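Local coordinates for protein GlcNAc Inducible Gene 2, GIG2 (Candida albicans, PDB 6AKZ) that binds an iron ion and is probably an oxidoreductase of the DUF1479 oxygenase family, with a gene induced by N-acetylglucosamine, at residues V32-V44 against G298-P310. Numbering follows the deposited sequence.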
loop_
_atom_site.group_PDB
_atom_site.type_symbol
_atom_site.label_atom_id
_atom_site.label_comp_id
_atom_site.label_asym_id
_atom_site.label_seq_id
_atom_site.Cartn_x
_atom_site.Cartn_y
_atom_site.Cartn_z
ATOM N N VAL A 32 -20.168 17.025 15.972
ATOM C CA VAL A 32 -20.829 17.158 14.701
ATOM C C VAL A 32 -20.668 18.541 14.095
ATOM O O VAL A 32 -20.480 18.648 12.873
ATOM C CB VAL A 32 -22.329 16.762 14.791
ATOM C CG1 VAL A 32 -23.134 17.304 13.626
ATOM C CG2 VAL A 32 -22.459 15.241 14.886
ATOM N N LYS A 33 -20.711 19.583 14.924
ATOM C CA LYS A 33 -20.595 20.945 14.421
ATOM C C LYS A 33 -19.205 21.208 13.889
ATOM O O LYS A 33 -19.060 21.716 12.817
ATOM C CB LYS A 33 -20.940 21.990 15.488
ATOM C CG LYS A 33 -22.434 22.129 15.733
ATOM C CD LYS A 33 -22.759 23.424 16.478
ATOM C CE LYS A 33 -23.957 23.283 17.421
ATOM N NZ LYS A 33 -25.173 22.813 16.686
ATOM N N GLN A 34 -18.206 20.911 14.714
ATOM C CA GLN A 34 -16.776 20.924 14.364
ATOM C C GLN A 34 -16.395 20.104 13.112
ATOM O O GLN A 34 -15.551 20.560 12.336
ATOM C CB GLN A 34 -15.983 20.363 15.538
ATOM C CG GLN A 34 -15.662 21.380 16.630
ATOM C CD GLN A 34 -15.125 20.712 17.899
ATOM O OE1 GLN A 34 -15.194 19.486 18.071
ATOM N NE2 GLN A 34 -14.560 21.519 18.780
ATOM N N VAL A 35 -16.939 18.905 12.984
ATOM C CA VAL A 35 -16.713 18.078 11.801
ATOM C C VAL A 35 -17.271 18.774 10.527
ATOM O O VAL A 35 -16.563 18.927 9.531
ATOM C CB VAL A 35 -17.310 16.677 11.915
ATOM C CG1 VAL A 35 -17.116 15.975 10.583
ATOM C CG2 VAL A 35 -16.620 15.891 13.063
ATOM N N THR A 36 -18.544 19.187 10.587
ATOM C CA THR A 36 -19.115 20.016 9.547
ATOM C C THR A 36 -18.271 21.241 9.196
ATOM O O THR A 36 -18.044 21.454 8.020
ATOM C CB THR A 36 -20.535 20.441 9.961
ATOM O OG1 THR A 36 -21.277 19.253 10.250
ATOM C CG2 THR A 36 -21.209 21.228 8.814
ATOM N N ALA A 37 -17.792 22.025 10.155
ATOM C CA ALA A 37 -16.953 23.147 9.801
ATOM C C ALA A 37 -15.696 22.686 9.088
ATOM O O ALA A 37 -15.275 23.335 8.121
ATOM C CB ALA A 37 -16.572 23.974 10.987
ATOM N N SER A 38 -15.164 21.549 9.553
ATOM C CA SER A 38 -13.881 21.024 9.046
ATOM C C SER A 38 -14.027 20.566 7.568
ATOM O O SER A 38 -13.067 20.689 6.796
ATOM C CB SER A 38 -13.370 19.881 9.937
ATOM O OG SER A 38 -14.001 18.637 9.654
ATOM N N TRP A 39 -15.179 19.992 7.237
ATOM C CA TRP A 39 -15.535 19.580 5.886
ATOM C C TRP A 39 -15.600 20.741 4.921
ATOM O O TRP A 39 -15.126 20.666 3.783
ATOM C CB TRP A 39 -16.875 18.857 5.868
ATOM C CG TRP A 39 -17.384 18.537 4.428
ATOM C CD1 TRP A 39 -18.286 19.263 3.677
ATOM C CD2 TRP A 39 -16.989 17.422 3.592
ATOM N NE1 TRP A 39 -18.501 18.642 2.456
ATOM C CE2 TRP A 39 -17.697 17.530 2.371
ATOM C CE3 TRP A 39 -16.080 16.366 3.743
ATOM C CZ2 TRP A 39 -17.552 16.601 1.337
ATOM C CZ3 TRP A 39 -15.986 15.426 2.714
ATOM C CH2 TRP A 39 -16.691 15.551 1.534
ATOM N N LYS A 40 -16.156 21.861 5.393
ATOM C CA LYS A 40 -16.140 23.076 4.607
ATOM C C LYS A 40 -14.724 23.665 4.375
ATOM O O LYS A 40 -14.389 24.024 3.252
ATOM C CB LYS A 40 -17.059 24.061 5.300
ATOM C CG LYS A 40 -18.492 23.597 5.155
ATOM C CD LYS A 40 -19.416 24.471 5.971
ATOM C CE LYS A 40 -20.795 23.864 5.920
ATOM N NZ LYS A 40 -21.632 24.738 6.811
ATOM N N ARG A 41 -13.923 23.767 5.411
ATOM C CA ARG A 41 -12.485 24.139 5.288
ATOM C C ARG A 41 -11.745 23.187 4.274
ATOM O O ARG A 41 -10.914 23.634 3.483
ATOM C CB ARG A 41 -11.733 24.040 6.589
ATOM C CG ARG A 41 -12.253 24.909 7.731
ATOM C CD ARG A 41 -11.170 25.116 8.802
ATOM N NE ARG A 41 -10.771 23.845 9.427
ATOM C CZ ARG A 41 -11.365 23.279 10.461
ATOM N NH1 ARG A 41 -12.439 23.861 11.037
ATOM N NH2 ARG A 41 -10.896 22.129 10.930
ATOM N N LEU A 42 -12.034 21.909 4.376
ATOM C CA LEU A 42 -11.399 20.896 3.551
ATOM C C LEU A 42 -11.636 21.135 2.038
ATOM O O LEU A 42 -10.689 21.138 1.248
ATOM C CB LEU A 42 -11.861 19.503 3.934
ATOM C CG LEU A 42 -11.358 18.367 3.036
ATOM C CD1 LEU A 42 -9.816 18.261 3.151
ATOM C CD2 LEU A 42 -11.995 17.077 3.414
ATOM N N LEU A 43 -12.896 21.334 1.669
ATOM C CA LEU A 43 -13.241 21.591 0.314
ATOM C C LEU A 43 -12.606 22.830 -0.255
ATOM O O LEU A 43 -12.149 22.797 -1.410
ATOM C CB LEU A 43 -14.761 21.619 0.145
ATOM C CG LEU A 43 -15.559 20.347 0.333
ATOM C CD1 LEU A 43 -17.004 20.609 -0.065
ATOM C CD2 LEU A 43 -15.045 19.112 -0.413
ATOM N N VAL A 44 -12.448 23.862 0.565
ATOM C CA VAL A 44 -11.833 25.077 0.124
ATOM C C VAL A 44 -10.357 24.764 -0.196
ATOM O O VAL A 44 -9.921 25.055 -1.273
ATOM C CB VAL A 44 -11.968 26.192 1.177
ATOM C CG1 VAL A 44 -11.063 27.376 0.837
ATOM C CG2 VAL A 44 -13.450 26.591 1.314
ATOM N N GLY A 298 -24.301 24.669 -5.049
ATOM C CA GLY A 298 -22.854 24.750 -5.289
ATOM C C GLY A 298 -22.156 25.553 -4.215
ATOM O O GLY A 298 -20.988 25.879 -4.336
ATOM N N ASN A 299 -22.866 25.876 -3.149
ATOM C CA ASN A 299 -22.311 26.636 -2.070
ATOM C C ASN A 299 -21.818 25.651 -0.983
ATOM O O ASN A 299 -22.589 24.907 -0.423
ATOM C CB ASN A 299 -23.393 27.543 -1.525
ATOM C CG ASN A 299 -22.878 28.561 -0.538
ATOM O OD1 ASN A 299 -21.795 28.428 0.025
ATOM N ND2 ASN A 299 -23.689 29.596 -0.298
ATOM N N ILE A 300 -20.521 25.677 -0.717
ATOM C CA ILE A 300 -19.894 24.810 0.295
ATOM C C ILE A 300 -20.572 25.011 1.654
ATOM O O ILE A 300 -20.755 24.062 2.425
ATOM C CB ILE A 300 -18.370 25.106 0.312
ATOM C CG1 ILE A 300 -17.739 24.487 -0.932
ATOM C CG2 ILE A 300 -17.653 24.578 1.563
ATOM C CD1 ILE A 300 -16.370 25.069 -1.315
ATOM N N ASP A 301 -21.022 26.224 1.945
ATOM C CA ASP A 301 -21.667 26.451 3.226
ATOM C C ASP A 301 -23.038 25.744 3.387
ATOM O O ASP A 301 -23.531 25.632 4.504
ATOM C CB ASP A 301 -21.722 27.928 3.561
ATOM C CG ASP A 301 -22.079 28.160 5.010
ATOM O OD1 ASP A 301 -21.230 27.880 5.905
ATOM O OD2 ASP A 301 -23.240 28.582 5.260
ATOM N N ASP A 302 -23.576 25.140 2.328
ATOM C CA ASP A 302 -24.829 24.395 2.406
ATOM C C ASP A 302 -24.721 22.880 2.618
ATOM O O ASP A 302 -25.749 22.214 2.686
ATOM C CB ASP A 302 -25.647 24.602 1.106
ATOM C CG ASP A 302 -26.177 26.042 0.935
ATOM O OD1 ASP A 302 -26.306 26.791 1.917
ATOM O OD2 ASP A 302 -26.440 26.428 -0.215
ATOM N N TYR A 303 -23.516 22.289 2.668
ATOM C CA TYR A 303 -23.388 20.877 3.130
ATOM C C TYR A 303 -23.926 20.697 4.548
ATOM O O TYR A 303 -23.697 21.536 5.392
ATOM C CB TYR A 303 -21.895 20.408 3.139
ATOM C CG TYR A 303 -21.407 20.029 1.782
ATOM C CD1 TYR A 303 -21.581 18.754 1.303
ATOM C CD2 TYR A 303 -20.803 20.972 0.972
ATOM C CE1 TYR A 303 -21.145 18.414 0.036
ATOM C CE2 TYR A 303 -20.351 20.659 -0.293
ATOM C CZ TYR A 303 -20.487 19.403 -0.749
ATOM O OH TYR A 303 -20.051 19.137 -2.038
ATOM N N GLU A 304 -24.556 19.563 4.795
ATOM C CA GLU A 304 -24.982 19.169 6.136
ATOM C C GLU A 304 -24.719 17.702 6.332
ATOM O O GLU A 304 -24.937 16.901 5.457
ATOM C CB GLU A 304 -26.494 19.416 6.321
ATOM C CG GLU A 304 -26.814 20.904 6.346
ATOM C CD GLU A 304 -28.296 21.181 6.499
ATOM O OE1 GLU A 304 -29.002 21.030 5.489
ATOM O OE2 GLU A 304 -28.734 21.530 7.622
ATOM N N ILE A 305 -24.341 17.350 7.541
ATOM C CA ILE A 305 -23.920 16.005 7.867
ATOM C C ILE A 305 -25.041 15.023 7.755
ATOM O O ILE A 305 -26.196 15.379 8.019
ATOM C CB ILE A 305 -23.263 15.973 9.268
ATOM C CG1 ILE A 305 -22.460 14.688 9.435
ATOM C CG2 ILE A 305 -24.318 16.103 10.363
ATOM C CD1 ILE A 305 -21.420 14.788 10.521
ATOM N N ASP A 306 -24.731 13.825 7.298
ATOM C CA ASP A 306 -25.641 12.712 7.224
ATOM C C ASP A 306 -25.131 11.631 8.196
ATOM O O ASP A 306 -24.207 10.858 7.856
ATOM C CB ASP A 306 -25.699 12.090 5.812
ATOM C CG ASP A 306 -26.374 10.694 5.801
ATOM O OD1 ASP A 306 -27.290 10.481 6.623
ATOM O OD2 ASP A 306 -25.982 9.789 5.017
ATOM N N LEU A 307 -25.773 11.538 9.368
ATOM C CA LEU A 307 -25.404 10.537 10.337
ATOM C C LEU A 307 -26.309 9.345 10.349
ATOM O O LEU A 307 -26.144 8.476 11.193
ATOM C CB LEU A 307 -25.315 11.174 11.707
ATOM C CG LEU A 307 -24.109 12.118 11.839
ATOM C CD1 LEU A 307 -24.363 13.063 12.985
ATOM C CD2 LEU A 307 -22.759 11.438 12.071
ATOM N N ILE A 308 -27.193 9.236 9.357
ATOM C CA ILE A 308 -28.257 8.238 9.391
ATOM C C ILE A 308 -28.172 7.194 8.292
ATOM O O ILE A 308 -28.188 6.019 8.620
ATOM C CB ILE A 308 -29.689 8.880 9.357
ATOM C CG1 ILE A 308 -29.832 10.022 10.382
ATOM C CG2 ILE A 308 -30.750 7.817 9.579
ATOM C CD1 ILE A 308 -29.466 9.677 11.820
ATOM N N THR A 309 -28.102 7.562 7.007
ATOM C CA THR A 309 -28.198 6.496 5.951
ATOM C C THR A 309 -26.953 5.613 6.019
ATOM O O THR A 309 -25.874 6.162 6.191
ATOM C CB THR A 309 -28.221 7.048 4.509
ATOM O OG1 THR A 309 -26.879 7.432 4.135
ATOM C CG2 THR A 309 -29.186 8.255 4.374
ATOM N N PRO A 310 -27.075 4.304 5.783
ATOM C CA PRO A 310 -25.915 3.424 5.753
ATOM C C PRO A 310 -25.177 3.501 4.395
ATOM O O PRO A 310 -24.909 2.488 3.778
ATOM C CB PRO A 310 -26.554 2.057 5.948
ATOM C CG PRO A 310 -27.802 2.168 5.144
ATOM C CD PRO A 310 -28.302 3.559 5.417
#
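Trp39 points the edge of its indole at the face of Tyr303, a T-shaped pair that shows how a long loop can be laid against a helix at the periphery of a cupin-clan protein, probably an oxygenase. The five-membered ring and the phenol have centroids 4.5 Å apart and planes at 68°. NE1 of Trp39 sits over the centre of the Tyr303 ring, 3.3 Å from its CG, so the polar N-H edge faces the pi cloud. With CG anti to the backbone N (chi1 173°), the indole projects from helix 32-56 toward the loop; the indole also stacks on Phe291, just beyond helix 278-287. The phenol is held at its far end by a hydrogen bond from OH to Asp294, while Leu43 CD1 comes in obliquely at 3.4 Å from Tyr303 CE2.

The next residue after Trp39, Lys40, runs out extended, its methylenes and the Ile300 side chain running past each other in opposite directions, with CG 3.8 Å from Ile300 CG2. Its ammonium is gripped twice by Asp301: NZ lies 3.1 Å from the backbone O and 3.3 Å from OD1, the latter a salt bridge reached from above the carboxylate plane. At the start of the helix the contact is apolar. Val32 divides its two methyls between neighbours, CG1 against Ile305 CG2 at 3.7 Å and CG2 tip to tip with Leu307 CD1 at a tight 3.5 Å.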